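D-alanine--D-alanine ligase (Coxiella burnetii, PDB 3TQT) catalyses the ATP-dependent joining of two D-alanines into D-alanyl-D-alanine, a building block for peptidoglycan of the bacterial cell wall. Local coordinates at residues A[4-9]-A[96-101]; A[18-23]-A[105-110]; A[100-105]-A[123-128]. All blocks are in the same frame, centred on the assembly; numbering follows the deposited sequence.

All three contacts lie in the N-terminal part of the ligase. Contact 1 joins strand 5-12 to the chain entering strand 101-104, at the partly buried start of the sheet. It is the most polar of the three, with four direct hydrogen bonds and two bridging waters. Contact 3 shares D100 and C101 with it and covers the outer side of strand 101-104. It is buried and mostly apolar, apart from two backbone bonds. Contact 2 is buried too. It starts from M105, shared with contact 3, and joins the loop after that strand to helix 18-31, nearer the predicted ATP and magnesium sites.

Contact 1: residues A[4-9]-A[96-101]; sequences KLHISV and RYSADC
D100 and H6 each place CG beside their own backbone N, with chi1 -66° and -73°. In D100 this turns the carboxylate back to the chain at H6, and in H6 it sets the imidazole beside S98. The contact starts the parallel pairing of strands 5-12 and 101-104 in the Rossmann-like N-terminal domain. OD2 of D100 accepts from the backbone N of H6 at 2.6 Å, on the anti side of the carboxylate and somewhat out of its plane. The bond is almost straight. The same OD2 accepts a hydrogen bond from a water that also donates to K4 O, so the carboxylate is tied to two backbone groups of the 4-9 segment.

H6 O is gripped by two donors. D100 N donates to H6 O at 2.7 Å from a direction tilted off the carbonyl plane, and C101 N donates to it at 3.2 Å with a more bent N-H. Two residues after H6, S8 N donates to C101 O at 3.0 Å. These bonds flank I7, which forms a parallel bridge with C101. Both of their side chains lie on the face covered by helix 340-370, where I7 CD1 touches C101 CB at 3.9 Å.

The imidazole of H6 meets S98 instead. S98 CB sits over one face of the H6 ring, 3.7 Å from its centroid, as a CH-pi contact. OD2 of D100 lies at the ring edge, without bonding to the ring. The ring and carboxylate planes are 54° apart.

S8 OG packs against A99 CB and is hydrogen-bonded to W87 NE1 on strand 87-89. A second water joins the hydroxyl to S98: it lies 2.6 Å from S8 OG and donates to S98 O.

Contact 2: residues A[18-23]-A[105-110]; sequences HEISIQ and MVHGTQ
S21 and H107 carry this contact between the first turns of helix 18-31 and the loop after strand 101-104. It is part of the Rossmann-like N-terminal domain, where the helix follows the first strand. The OG of S21 is anti to its own backbone N (chi1 167°), which aims the hydroxyl at the loop. There S21 OG donates to M105 O at 2.6 Å, approaching 24° out of the carbonyl plane. OG also accepts from G12 N at the end of strand 5-12. The buried hydroxyl thus ties helix, strand and loop together.

H107 keeps CG beside the backbone N (chi1 -49°), and the ring reaches the helix backbone with CD2 leading. H107 CD2 comes 3.4 Å from S21 CA. The carbonyl carbon of I20 lies at the ring edge, near its plane. CG2 of I20 touches CD2 and NE2 of the imidazole, and the two side chains cross at about a right angle.

Both ring nitrogens have partners: ND1 bonds to I320 O and NE2 to S24 OG, which fixes the rotation of the ring. The H107 side chain is about 8 Å from that of N318, a predicted magnesium ligand. On the other side of the shared carbonyl, M105 CG passes 4.1 Å from S21 O.

Contact 3: residues A[100-105]-A[123-128]; sequences DCVFPM and LNLPYV
The F103 ring carries V128 on one face. V128 CG2 sits above it, offset toward the rim and 3.9 Å from the centroid of the F103 ring, in a CH-pi contact. V128 CG1 touches F103 CE2 at 3.8 Å, so both branches of the valine meet the ring. The Y127 ring has L125 O at its edge, in plane. P104 CG approaches this ring obliquely at CD1. Y127 CG stands between its backbone N and carbonyl carbon (chi1 62°), and the ring turns away from the strand.

The backbones meet in a single bridge between V102 and Y127. V102 N donates to P126 O at 2.9 Å. V102 O accepts from V128 N at 2.8 Å, nearly in line with the carbonyl. Y127 CA also approaches V102 O, at 3.1 Å, in a CA-H...O contact. V102 CG2 packs on L125 CD1. The ring of P126 lies against D100 O, with P126 CG 3.2 Å from that oxygen of D100.

The 123-128 segment includes the Schellman motif at N124 that ends helix 115-122. It then runs along strand 101-104 on the side away from strand 5-12. L120 of helix 115-122 packs against V102, L125 and Y127. Y127 OH bonds to E121 on that helix. Helix 340-370 lies against C101 and F103, and its R354 makes a cation-pi contact with Y127.

Contact 1: residues A[4-9]-A[96-101]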
ATOM      1  N   LYS A   4       9.069 -20.838  23.168  1.00 28.60           N
ATOM      2  CA  LYS A   4       8.621 -20.857  21.776  1.00 28.47           C
ATOM      3  C   LYS A   4       8.182 -19.474  21.300  1.00 27.76           C
ATOM      4  O   LYS A   4       7.812 -18.611  22.097  1.00 26.20           O
ATOM      5  CB  LYS A   4       7.490 -21.871  21.583  1.00 28.66           C
ATOM      6  CG  LYS A   4       7.877 -23.283  21.971  1.00 26.44           C
ATOM      7  CD  LYS A   4       6.764 -24.279  21.717  1.00 29.51           C
ATOM      8  CE  LYS A   4       7.162 -25.678  22.192  1.00 27.55           C
ATOM      9  NZ  LYS A   4       6.167 -26.680  21.718  1.00 30.54           N
ATOM     10  N   LEU A   5       8.249 -19.264  19.994  1.00 22.07           N
ATOM     11  CA  LEU A   5       7.774 -18.031  19.405  1.00 20.49           C
ATOM     12  C   LEU A   5       6.291 -18.193  19.164  1.00 24.44           C
ATOM     13  O   LEU A   5       5.857 -19.238  18.690  1.00 26.07           O
ATOM     14  CB  LEU A   5       8.454 -17.801  18.054  1.00 24.90           C
ATOM     15  CG  LEU A   5       9.915 -17.379  18.095  1.00 31.05           C
ATOM     16  CD1 LEU A   5      10.511 -17.394  16.695  1.00 32.97           C
ATOM     17  CD2 LEU A   5      10.012 -15.995  18.711  1.00 35.00           C
ATOM     18  N   HIS A   6       5.517 -17.162  19.472  1.00 22.26           N
ATOM     19  CA  HIS A   6       4.082 -17.192  19.193  1.00 21.61           C
ATOM     20  C   HIS A   6       3.825 -16.735  17.770  1.00 19.46           C
ATOM     21  O   HIS A   6       4.174 -15.620  17.402  1.00 20.92           O
ATOM     22  CB  HIS A   6       3.323 -16.266  20.140  1.00 26.48           C
ATOM     23  CG  HIS A   6       3.218 -16.786  21.537  1.00 31.84           C
ATOM     24  ND1 HIS A   6       2.186 -17.601  21.949  1.00 40.35           N
ATOM     25  CD2 HIS A   6       4.011 -16.602  22.619  1.00 30.33           C
ATOM     26  CE1 HIS A   6       2.347 -17.900  23.226  1.00 40.36           C
ATOM     27  NE2 HIS A   6       3.449 -17.309  23.654  1.00 32.68           N
ATOM     28  N   ILE A   7       3.205 -17.603  16.980  1.00 17.30           N
ATOM     29  CA  ILE A   7       2.904 -17.294  15.606  1.00 15.90           C
ATOM     30  C   ILE A   7       1.387 -17.231  15.475  1.00 18.21           C
ATOM     31  O   ILE A   7       0.691 -18.153  15.908  1.00 23.38           O
ATOM     32  CB  ILE A   7       3.444 -18.403  14.680  1.00 21.17           C
ATOM     33  CG1 ILE A   7       4.927 -18.644  14.967  1.00 20.07           C
ATOM     34  CG2 ILE A   7       3.197 -18.063  13.219  1.00 24.42           C
ATOM     35  CD1 ILE A   7       5.814 -17.446  14.659  1.00 21.87           C
ATOM     36  N   SER A   8       0.889 -16.146  14.890  1.00 18.62           N
ATOM     37  CA  SER A   8      -0.531 -16.023  14.564  1.00 19.13           C
ATOM     38  C   SER A   8      -0.742 -16.163  13.060  1.00 19.34           C
ATOM     39  O   SER A   8      -0.157 -15.428  12.265  1.00 25.22           O
ATOM     40  CB  SER A   8      -1.067 -14.669  15.020  1.00 20.50           C
ATOM     41  OG  SER A   8      -1.270 -14.666  16.420  1.00 23.04           O
ATOM     42  N   VAL A   9      -1.570 -17.115  12.663  1.00 18.31           N
ATOM     43  CA  VAL A   9      -1.870 -17.275  11.247  1.00 24.75           C
ATOM     44  C   VAL A   9      -3.235 -16.661  10.970  1.00 22.88           C
ATOM     45  O   VAL A   9      -4.218 -17.029  11.608  1.00 23.77           O
ATOM     46  CB  VAL A   9      -1.831 -18.752  10.840  1.00 19.00           C
ATOM     47  CG1 VAL A   9      -2.087 -18.912   9.323  1.00 21.08           C
ATOM     48  CG2 VAL A   9      -0.488 -19.356  11.235  1.00 18.58           C
ATOM     49  N   ARG A  96      -5.455 -10.860  26.955  1.00 34.03           N
ATOM     50  CA  ARG A  96      -4.673 -10.586  25.749  1.00 35.64           C
ATOM     51  C   ARG A  96      -3.796 -11.766  25.342  1.00 26.76           C
ATOM     52  O   ARG A  96      -3.382 -12.561  26.180  1.00 35.51           O
ATOM     53  CB  ARG A  96      -3.848  -9.305  25.905  1.00 45.29           C
ATOM     54  CG  ARG A  96      -4.697  -8.041  25.889  1.00 49.88           C
ATOM     55  CD  ARG A  96      -3.854  -6.777  25.979  1.00 47.21           C
ATOM     56  NE  ARG A  96      -4.688  -5.581  26.054  1.00 43.24           N
ATOM     57  CZ  ARG A  96      -4.221  -4.341  26.182  1.00 51.64           C
ATOM     58  NH1 ARG A  96      -2.912  -4.121  26.250  1.00 45.63           N
ATOM     59  NH2 ARG A  96      -5.064  -3.315  26.237  1.00 55.72           N
ATOM     60  N   TYR A  97      -3.540 -11.888  24.043  1.00 27.07           N
ATOM     61  CA  TYR A  97      -2.788 -13.015  23.508  1.00 25.64           C
ATOM     62  C   TYR A  97      -1.567 -12.523  22.768  1.00 28.86           C
ATOM     63  O   TYR A  97      -1.636 -11.547  22.014  1.00 24.66           O
ATOM     64  CB  TYR A  97      -3.623 -13.827  22.528  1.00 28.67           C
ATOM     65  CG  TYR A  97      -4.894 -14.418  23.089  1.00 34.47           C
ATOM     66  CD1 TYR A  97      -4.988 -15.776  23.362  1.00 44.43           C
ATOM     67  CD2 TYR A  97      -6.006 -13.625  23.312  1.00 39.38           C
ATOM     68  CE1 TYR A  97      -6.156 -16.322  23.857  1.00 47.64           C
ATOM     69  CE2 TYR A  97      -7.171 -14.160  23.810  1.00 48.59           C
ATOM     70  CZ  TYR A  97      -7.243 -15.507  24.079  1.00 52.37           C
ATOM     71  OH  TYR A  97      -8.413 -16.033  24.576  1.00 62.27           O
ATOM     72  N   SER A  98      -0.467 -13.236  22.971  1.00 25.23           N
ATOM     73  CA  SER A  98       0.824 -12.886  22.400  1.00 29.43           C
ATOM     74  C   SER A  98       0.875 -13.192  20.918  1.00 26.49           C
ATOM     75  O   SER A  98       0.221 -14.111  20.442  1.00 25.17           O
ATOM     76  CB  SER A  98       1.915 -13.714  23.076  1.00 25.91           C
ATOM     77  OG  SER A  98       2.043 -13.349  24.428  1.00 34.14           O
ATOM     78  N   ALA A  99       1.686 -12.423  20.202  1.00 22.06           N
ATOM     79  CA  ALA A  99       2.062 -12.756  18.842  1.00 25.98           C
ATOM     80  C   ALA A  99       3.453 -12.188  18.601  1.00 28.13           C
ATOM     81  O   ALA A  99       3.678 -10.994  18.753  1.00 29.04           O
ATOM     82  CB  ALA A  99       1.057 -12.191  17.846  1.00 21.61           C
ATOM     83  N   ASP A 100       4.392 -13.056  18.257  1.00 22.19           N
ATOM     84  CA  ASP A 100       5.753 -12.633  17.946  1.00 21.81           C
ATOM     85  C   ASP A 100       5.917 -12.409  16.460  1.00 25.94           C
ATOM     86  O   ASP A 100       6.832 -11.718  16.012  1.00 26.37           O
ATOM     87  CB  ASP A 100       6.731 -13.702  18.405  1.00 18.91           C
ATOM     88  CG  ASP A 100       6.741 -13.843  19.899  1.00 28.15           C
ATOM     89  OD1 ASP A 100       6.799 -12.790  20.565  1.00 26.55           O
ATOM     90  OD2 ASP A 100       6.666 -14.987  20.396  1.00 25.04           O
ATOM     91  N   CYS A 101       5.028 -13.018  15.693  1.00 24.87           N
ATOM     92  CA  CYS A 101       5.056 -12.861  14.252  1.00 24.18           C
ATOM     93  C   CYS A 101       3.724 -13.300  13.682  1.00 23.46           C
ATOM     94  O   CYS A 101       3.109 -14.260  14.157  1.00 21.36           O
ATOM     95  CB  CYS A 101       6.213 -13.655  13.630  1.00 18.52           C
ATOM     96  SG  CYS A 101       6.370 -13.472  11.824  1.00 25.41           S
TER
HETATM   97  O   HOH W   1       7.700 -15.953  22.704  1.00 30.53           O
HETATM   98  O   HOH W   2       0.536 -15.552  18.126  1.00 22.32           O

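Contact 2: residues A[18-23]-A[105-110]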
ATOM      1  N   HIS A  18     -11.708 -16.688   0.343  1.00 33.91           N
ATOM      2  CA  HIS A  18     -11.880 -17.049   1.749  1.00 35.66           C
ATOM      3  C   HIS A  18     -11.596 -18.533   2.009  1.00 36.38           C
ATOM      4  O   HIS A  18     -10.806 -18.878   2.887  1.00 32.85           O
ATOM      5  CB  HIS A  18     -13.311 -16.707   2.163  1.00 39.09           C
ATOM      6  CG  HIS A  18     -13.591 -16.857   3.626  1.00 34.23           C
ATOM      7  ND1 HIS A  18     -13.943 -18.064   4.199  1.00 34.94           N
ATOM      8  CD2 HIS A  18     -13.634 -15.945   4.625  1.00 28.16           C
ATOM      9  CE1 HIS A  18     -14.172 -17.889   5.484  1.00 27.90           C
ATOM     10  NE2 HIS A  18     -13.991 -16.611   5.774  1.00 37.99           N
ATOM     11  N   GLU A  19     -12.231 -19.413   1.247  1.00 34.58           N
ATOM     12  CA  GLU A  19     -12.060 -20.847   1.489  1.00 31.52           C
ATOM     13  C   GLU A  19     -10.652 -21.370   1.164  1.00 31.22           C
ATOM     14  O   GLU A  19     -10.123 -22.220   1.871  1.00 28.81           O
ATOM     15  CB  GLU A  19     -13.154 -21.658   0.788  1.00 39.13           C
ATOM     16  CG  GLU A  19     -14.554 -21.425   1.367  1.00 44.25           C
ATOM     17  CD  GLU A  19     -14.706 -21.937   2.804  1.00 53.24           C
ATOM     18  OE1 GLU A  19     -13.920 -22.830   3.212  1.00 52.71           O
ATOM     19  OE2 GLU A  19     -15.611 -21.446   3.526  1.00 48.28           O
ATOM     20  N   ILE A  20     -10.039 -20.862   0.103  1.00 28.42           N
ATOM     21  CA  ILE A  20      -8.656 -21.213  -0.191  1.00 28.67           C
ATOM     22  C   ILE A  20      -7.733 -20.722   0.940  1.00 24.09           C
ATOM     23  O   ILE A  20      -6.770 -21.391   1.315  1.00 26.73           O
ATOM     24  CB  ILE A  20      -8.193 -20.592  -1.524  1.00 35.18           C
ATOM     25  CG1 ILE A  20      -9.184 -20.914  -2.648  1.00 45.02           C
ATOM     26  CG2 ILE A  20      -6.780 -21.066  -1.877  1.00 34.91           C
ATOM     27  CD1 ILE A  20      -8.874 -20.195  -3.944  1.00 44.61           C
ATOM     28  N   SER A  21      -8.037 -19.547   1.479  1.00 22.32           N
ATOM     29  CA  SER A  21      -7.267 -18.986   2.582  1.00 25.80           C
ATOM     30  C   SER A  21      -7.236 -19.943   3.775  1.00 29.46           C
ATOM     31  O   SER A  21      -6.179 -20.192   4.393  1.00 19.77           O
ATOM     32  CB  SER A  21      -7.863 -17.635   2.994  1.00 20.25           C
ATOM     33  OG  SER A  21      -7.329 -17.211   4.227  1.00 23.84           O
ATOM     34  N   ILE A  22      -8.404 -20.478   4.104  1.00 25.35           N
ATOM     35  CA  ILE A  22      -8.500 -21.429   5.203  1.00 22.68           C
ATOM     36  C   ILE A  22      -7.662 -22.667   4.901  1.00 19.67           C
ATOM     37  O   ILE A  22      -6.959 -23.166   5.782  1.00 22.83           O
ATOM     38  CB  ILE A  22      -9.960 -21.847   5.449  1.00 21.03           C
ATOM     39  CG1 ILE A  22     -10.755 -20.651   5.980  1.00 32.45           C
ATOM     40  CG2 ILE A  22     -10.017 -23.023   6.419  1.00 24.86           C
ATOM     41  CD1 ILE A  22     -12.240 -20.735   5.702  1.00 36.18           C
ATOM     42  N   GLN A  23      -7.744 -23.177   3.670  1.00 22.52           N
ATOM     43  CA  GLN A  23      -6.950 -24.356   3.311  1.00 27.54           C
ATOM     44  C   GLN A  23      -5.440 -24.070   3.341  1.00 27.84           C
ATOM     45  O   GLN A  23      -4.659 -24.917   3.767  1.00 23.92           O
ATOM     46  CB  GLN A  23      -7.373 -24.966   1.973  1.00 26.40           C
ATOM     47  CG  GLN A  23      -8.772 -25.588   2.009  1.00 37.76           C
ATOM     48  CD  GLN A  23      -8.969 -26.506   3.215  1.00 47.69           C
ATOM     49  OE1 GLN A  23      -9.907 -26.329   4.004  1.00 48.46           O
ATOM     50  NE2 GLN A  23      -8.083 -27.492   3.361  1.00 40.23           N
ATOM     51  N   MET A 105      -2.451 -14.856   5.812  1.00 21.63           N
ATOM     52  CA  MET A 105      -2.704 -15.881   4.818  1.00 20.80           C
ATOM     53  C   MET A 105      -4.106 -15.693   4.296  1.00 31.94           C
ATOM     54  O   MET A 105      -4.827 -16.651   4.036  1.00 37.89           O
ATOM     55  CB  MET A 105      -2.467 -17.284   5.382  1.00 28.78           C
ATOM     56  CG  MET A 105      -2.463 -18.410   4.335  1.00 30.40           C
ATOM     57  SD  MET A 105      -1.485 -18.095   2.833  1.00 35.51           S
ATOM     58  CE  MET A 105       0.064 -17.509   3.546  1.00 26.94           C
ATOM     59  N   VAL A 106      -4.478 -14.428   4.162  1.00 23.04           N
ATOM     60  CA  VAL A 106      -5.699 -14.053   3.483  1.00 24.59           C
ATOM     61  C   VAL A 106      -5.349 -13.704   2.039  1.00 31.92           C
ATOM     62  O   VAL A 106      -4.567 -12.782   1.788  1.00 37.06           O
ATOM     63  CB  VAL A 106      -6.359 -12.849   4.166  1.00 24.41           C
ATOM     64  CG1 VAL A 106      -7.523 -12.337   3.323  1.00 25.07           C
ATOM     65  CG2 VAL A 106      -6.820 -13.224   5.561  1.00 32.29           C
ATOM     66  N   HIS A 107      -5.909 -14.457   1.094  1.00 33.81           N
ATOM     67  CA  HIS A 107      -5.685 -14.204  -0.332  1.00 31.89           C
ATOM     68  C   HIS A 107      -6.641 -13.137  -0.852  1.00 35.14           C
ATOM     69  O   HIS A 107      -7.781 -13.038  -0.403  1.00 34.24           O
ATOM     70  CB  HIS A 107      -5.874 -15.481  -1.166  1.00 30.83           C
ATOM     71  CG  HIS A 107      -5.147 -16.679  -0.631  1.00 40.96           C
ATOM     72  ND1 HIS A 107      -3.771 -16.773  -0.610  1.00 35.10           N
ATOM     73  CD2 HIS A 107      -5.610 -17.843  -0.114  1.00 42.94           C
ATOM     74  CE1 HIS A 107      -3.418 -17.938  -0.089  1.00 35.58           C
ATOM     75  NE2 HIS A 107      -4.515 -18.604   0.217  1.00 37.22           N
ATOM     76  N   GLY A 108      -6.166 -12.356  -1.818  1.00 29.77           N
ATOM     77  CA  GLY A 108      -6.978 -11.358  -2.486  1.00 31.58           C
ATOM     78  C   GLY A 108      -7.320 -10.144  -1.645  1.00 37.55           C
ATOM     79  O   GLY A 108      -6.502  -9.643  -0.862  1.00 36.56           O
ATOM     80  N   THR A 109      -8.545  -9.662  -1.827  1.00 32.21           N
ATOM     81  CA  THR A 109      -9.029  -8.493  -1.118  1.00 31.21           C
ATOM     82  C   THR A 109      -8.693  -8.549   0.371  1.00 30.33           C
ATOM     83  O   THR A 109      -8.802  -9.601   1.016  1.00 34.00           O
ATOM     84  CB  THR A 109     -10.539  -8.313  -1.340  1.00 38.61           C
ATOM     85  OG1 THR A 109     -10.786  -8.138  -2.737  1.00 46.75           O
ATOM     86  CG2 THR A 109     -11.057  -7.105  -0.595  1.00 48.65           C
ATOM     87  N   GLN A 110      -8.254  -7.404   0.892  1.00 42.29           N
ATOM     88  CA  GLN A 110      -7.889  -7.234   2.303  1.00 42.30           C
ATOM     89  C   GLN A 110      -6.544  -7.872   2.664  1.00 41.63           C
ATOM     90  O   GLN A 110      -5.728  -7.271   3.367  1.00 39.77           O
ATOM     91  CB  GLN A 110      -8.999  -7.750   3.236  1.00 40.24           C
ATOM     92  CG  GLN A 110     -10.422  -7.309   2.853  1.00 44.51           C
ATOM     93  CD  GLN A 110     -10.607  -5.802   2.820  1.00 48.10           C
ATOM     94  OE1 GLN A 110      -9.764  -5.073   2.302  1.00 57.20           O
ATOM     95  NE2 GLN A 110     -11.723  -5.328   3.363  1.00 51.32           N
TER

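Contact 3: residues A[100-105]-A[123-128]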
ATOM      1  N   ASP A 100       4.392 -13.056  18.257  1.00 22.19           N
ATOM      2  CA  ASP A 100       5.753 -12.633  17.946  1.00 21.81           C
ATOM      3  C   ASP A 100       5.917 -12.409  16.460  1.00 25.94           C
ATOM      4  O   ASP A 100       6.832 -11.718  16.012  1.00 26.37           O
ATOM      5  CB  ASP A 100       6.731 -13.702  18.405  1.00 18.91           C
ATOM      6  CG  ASP A 100       6.741 -13.843  19.899  1.00 28.15           C
ATOM      7  OD1 ASP A 100       6.799 -12.790  20.565  1.00 26.55           O
ATOM      8  OD2 ASP A 100       6.666 -14.987  20.396  1.00 25.04           O
ATOM      9  N   CYS A 101       5.028 -13.018  15.693  1.00 24.87           N
ATOM     10  CA  CYS A 101       5.056 -12.861  14.252  1.00 24.18           C
ATOM     11  C   CYS A 101       3.724 -13.300  13.682  1.00 23.46           C
ATOM     12  O   CYS A 101       3.109 -14.260  14.157  1.00 21.36           O
ATOM     13  CB  CYS A 101       6.213 -13.655  13.630  1.00 18.52           C
ATOM     14  SG  CYS A 101       6.370 -13.472  11.824  1.00 25.41           S
ATOM     15  N   VAL A 102       3.265 -12.573  12.674  1.00 19.21           N
ATOM     16  CA  VAL A 102       1.976 -12.859  12.065  1.00 17.90           C
ATOM     17  C   VAL A 102       2.193 -13.402  10.666  1.00 22.24           C
ATOM     18  O   VAL A 102       3.058 -12.931   9.935  1.00 23.56           O
ATOM     19  CB  VAL A 102       1.096 -11.594  12.026  1.00 15.86           C
ATOM     20  CG1 VAL A 102      -0.173 -11.847  11.247  1.00 15.63           C
ATOM     21  CG2 VAL A 102       0.798 -11.120  13.453  1.00 23.68           C
ATOM     22  N   PHE A 103       1.417 -14.417  10.308  1.00 20.60           N
ATOM     23  CA  PHE A 103       1.500 -14.994   8.990  1.00 21.01           C
ATOM     24  C   PHE A 103       0.194 -14.644   8.290  1.00 27.07           C
ATOM     25  O   PHE A 103      -0.806 -15.321   8.472  1.00 24.31           O
ATOM     26  CB  PHE A 103       1.653 -16.511   9.121  1.00 30.54           C
ATOM     27  CG  PHE A 103       2.477 -17.141   8.036  1.00 26.48           C
ATOM     28  CD1 PHE A 103       3.612 -17.875   8.349  1.00 37.14           C
ATOM     29  CD2 PHE A 103       2.129 -16.986   6.708  1.00 27.54           C
ATOM     30  CE1 PHE A 103       4.364 -18.450   7.355  1.00 25.99           C
ATOM     31  CE2 PHE A 103       2.876 -17.565   5.712  1.00 32.02           C
ATOM     32  CZ  PHE A 103       3.994 -18.297   6.038  1.00 30.01           C
ATOM     33  N   PRO A 104       0.188 -13.544   7.520  1.00 24.58           N
ATOM     34  CA  PRO A 104      -1.047 -13.154   6.857  1.00 27.18           C
ATOM     35  C   PRO A 104      -1.309 -14.186   5.761  1.00 35.64           C
ATOM     36  O   PRO A 104      -0.452 -14.403   4.899  1.00 33.16           O
ATOM     37  CB  PRO A 104      -0.714 -11.780   6.252  1.00 22.30           C
ATOM     38  CG  PRO A 104       0.658 -11.434   6.719  1.00 24.97           C
ATOM     39  CD  PRO A 104       1.323 -12.700   7.118  1.00 23.88           C
ATOM     40  N   MET A 105      -2.451 -14.856   5.812  1.00 21.63           N
ATOM     41  CA  MET A 105      -2.704 -15.881   4.818  1.00 20.80           C
ATOM     42  C   MET A 105      -4.106 -15.693   4.296  1.00 31.94           C
ATOM     43  O   MET A 105      -4.827 -16.651   4.036  1.00 37.89           O
ATOM     44  CB  MET A 105      -2.467 -17.284   5.382  1.00 28.78           C
ATOM     45  CG  MET A 105      -2.463 -18.410   4.335  1.00 30.40           C
ATOM     46  SD  MET A 105      -1.485 -18.095   2.833  1.00 35.51           S
ATOM     47  CE  MET A 105       0.064 -17.509   3.546  1.00 26.94           C
ATOM     48  N   LEU A 123       0.159  -2.052  14.392  1.00 25.14           N
ATOM     49  CA  LEU A 123       0.354  -2.820  15.623  1.00 24.27           C
ATOM     50  C   LEU A 123       1.832  -3.079  15.889  1.00 26.91           C
ATOM     51  O   LEU A 123       2.188  -3.686  16.902  1.00 28.01           O
ATOM     52  CB  LEU A 123      -0.389  -4.151  15.560  1.00 22.08           C
ATOM     53  CG  LEU A 123      -1.915  -4.091  15.540  1.00 22.27           C
ATOM     54  CD1 LEU A 123      -2.473  -5.475  15.448  1.00 21.03           C
ATOM     55  CD2 LEU A 123      -2.434  -3.417  16.785  1.00 26.12           C
ATOM     56  N   ASN A 124       2.685  -2.625  14.978  1.00 22.54           N
ATOM     57  CA  ASN A 124       4.126  -2.828  15.082  1.00 18.77           C
ATOM     58  C   ASN A 124       4.445  -4.301  15.239  1.00 25.47           C
ATOM     59  O   ASN A 124       5.317  -4.657  16.020  1.00 25.57           O
ATOM     60  CB  ASN A 124       4.727  -2.053  16.276  1.00 24.91           C
ATOM     61  CG  ASN A 124       4.526  -0.553  16.166  1.00 46.90           C
ATOM     62  OD1 ASN A 124       4.129   0.112  17.134  1.00 58.96           O
ATOM     63  ND2 ASN A 124       4.792  -0.009  14.985  1.00 40.82           N
ATOM     64  N   LEU A 125       3.726  -5.161  14.520  1.00 22.36           N
ATOM     65  CA  LEU A 125       3.986  -6.593  14.594  1.00 22.96           C
ATOM     66  C   LEU A 125       4.826  -7.065  13.424  1.00 22.48           C
ATOM     67  O   LEU A 125       4.609  -6.635  12.297  1.00 21.05           O
ATOM     68  CB  LEU A 125       2.685  -7.374  14.588  1.00 22.09           C
ATOM     69  CG  LEU A 125       1.779  -7.199  15.799  1.00 28.89           C
ATOM     70  CD1 LEU A 125       0.439  -7.853  15.523  1.00 25.08           C
ATOM     71  CD2 LEU A 125       2.440  -7.790  17.047  1.00 27.54           C
ATOM     72  N   PRO A 126       5.784  -7.963  13.682  1.00 19.38           N
ATOM     73  CA  PRO A 126       6.451  -8.583  12.532  1.00 19.01           C
ATOM     74  C   PRO A 126       5.425  -9.400  11.759  1.00 22.03           C
ATOM     75  O   PRO A 126       4.545 -10.011  12.366  1.00 23.16           O
ATOM     76  CB  PRO A 126       7.499  -9.506  13.174  1.00 15.18           C
ATOM     77  CG  PRO A 126       7.653  -9.000  14.594  1.00 18.76           C
ATOM     78  CD  PRO A 126       6.306  -8.454  14.968  1.00 20.48           C
ATOM     79  N   TYR A 127       5.514  -9.404  10.433  1.00 22.03           N
ATOM     80  CA  TYR A 127       4.618 -10.241   9.653  1.00 20.99           C
ATOM     81  C   TYR A 127       5.278 -10.751   8.382  1.00 17.00           C
ATOM     82  O   TYR A 127       6.169 -10.104   7.805  1.00 18.61           O
ATOM     83  CB  TYR A 127       3.308  -9.514   9.342  1.00 18.12           C
ATOM     84  CG  TYR A 127       3.469  -8.267   8.519  1.00 19.74           C
ATOM     85  CD1 TYR A 127       3.374  -8.311   7.127  1.00 18.35           C
ATOM     86  CD2 TYR A 127       3.689  -7.040   9.129  1.00 21.37           C
ATOM     87  CE1 TYR A 127       3.509  -7.179   6.374  1.00 20.21           C
ATOM     88  CE2 TYR A 127       3.833  -5.888   8.376  1.00 20.28           C
ATOM     89  CZ  TYR A 127       3.733  -5.962   7.005  1.00 18.53           C
ATOM     90  OH  TYR A 127       3.879  -4.819   6.272  1.00 18.33           O
ATOM     91  N   VAL A 128       4.821 -11.912   7.943  1.00 18.62           N
ATOM     92  CA  VAL A 128       5.396 -12.561   6.781  1.00 16.34           C
ATOM     93  C   VAL A 128       4.990 -11.884   5.474  1.00 22.61           C
ATOM     94  O   VAL A 128       3.843 -11.447   5.306  1.00 21.39           O
ATOM     95  CB  VAL A 128       5.002 -14.029   6.744  1.00 16.05           C
ATOM     96  CG1 VAL A 128       5.359 -14.658   5.382  1.00 19.94           C
ATOM     97  CG2 VAL A 128       5.668 -14.759   7.906  1.00 14.34           C
TER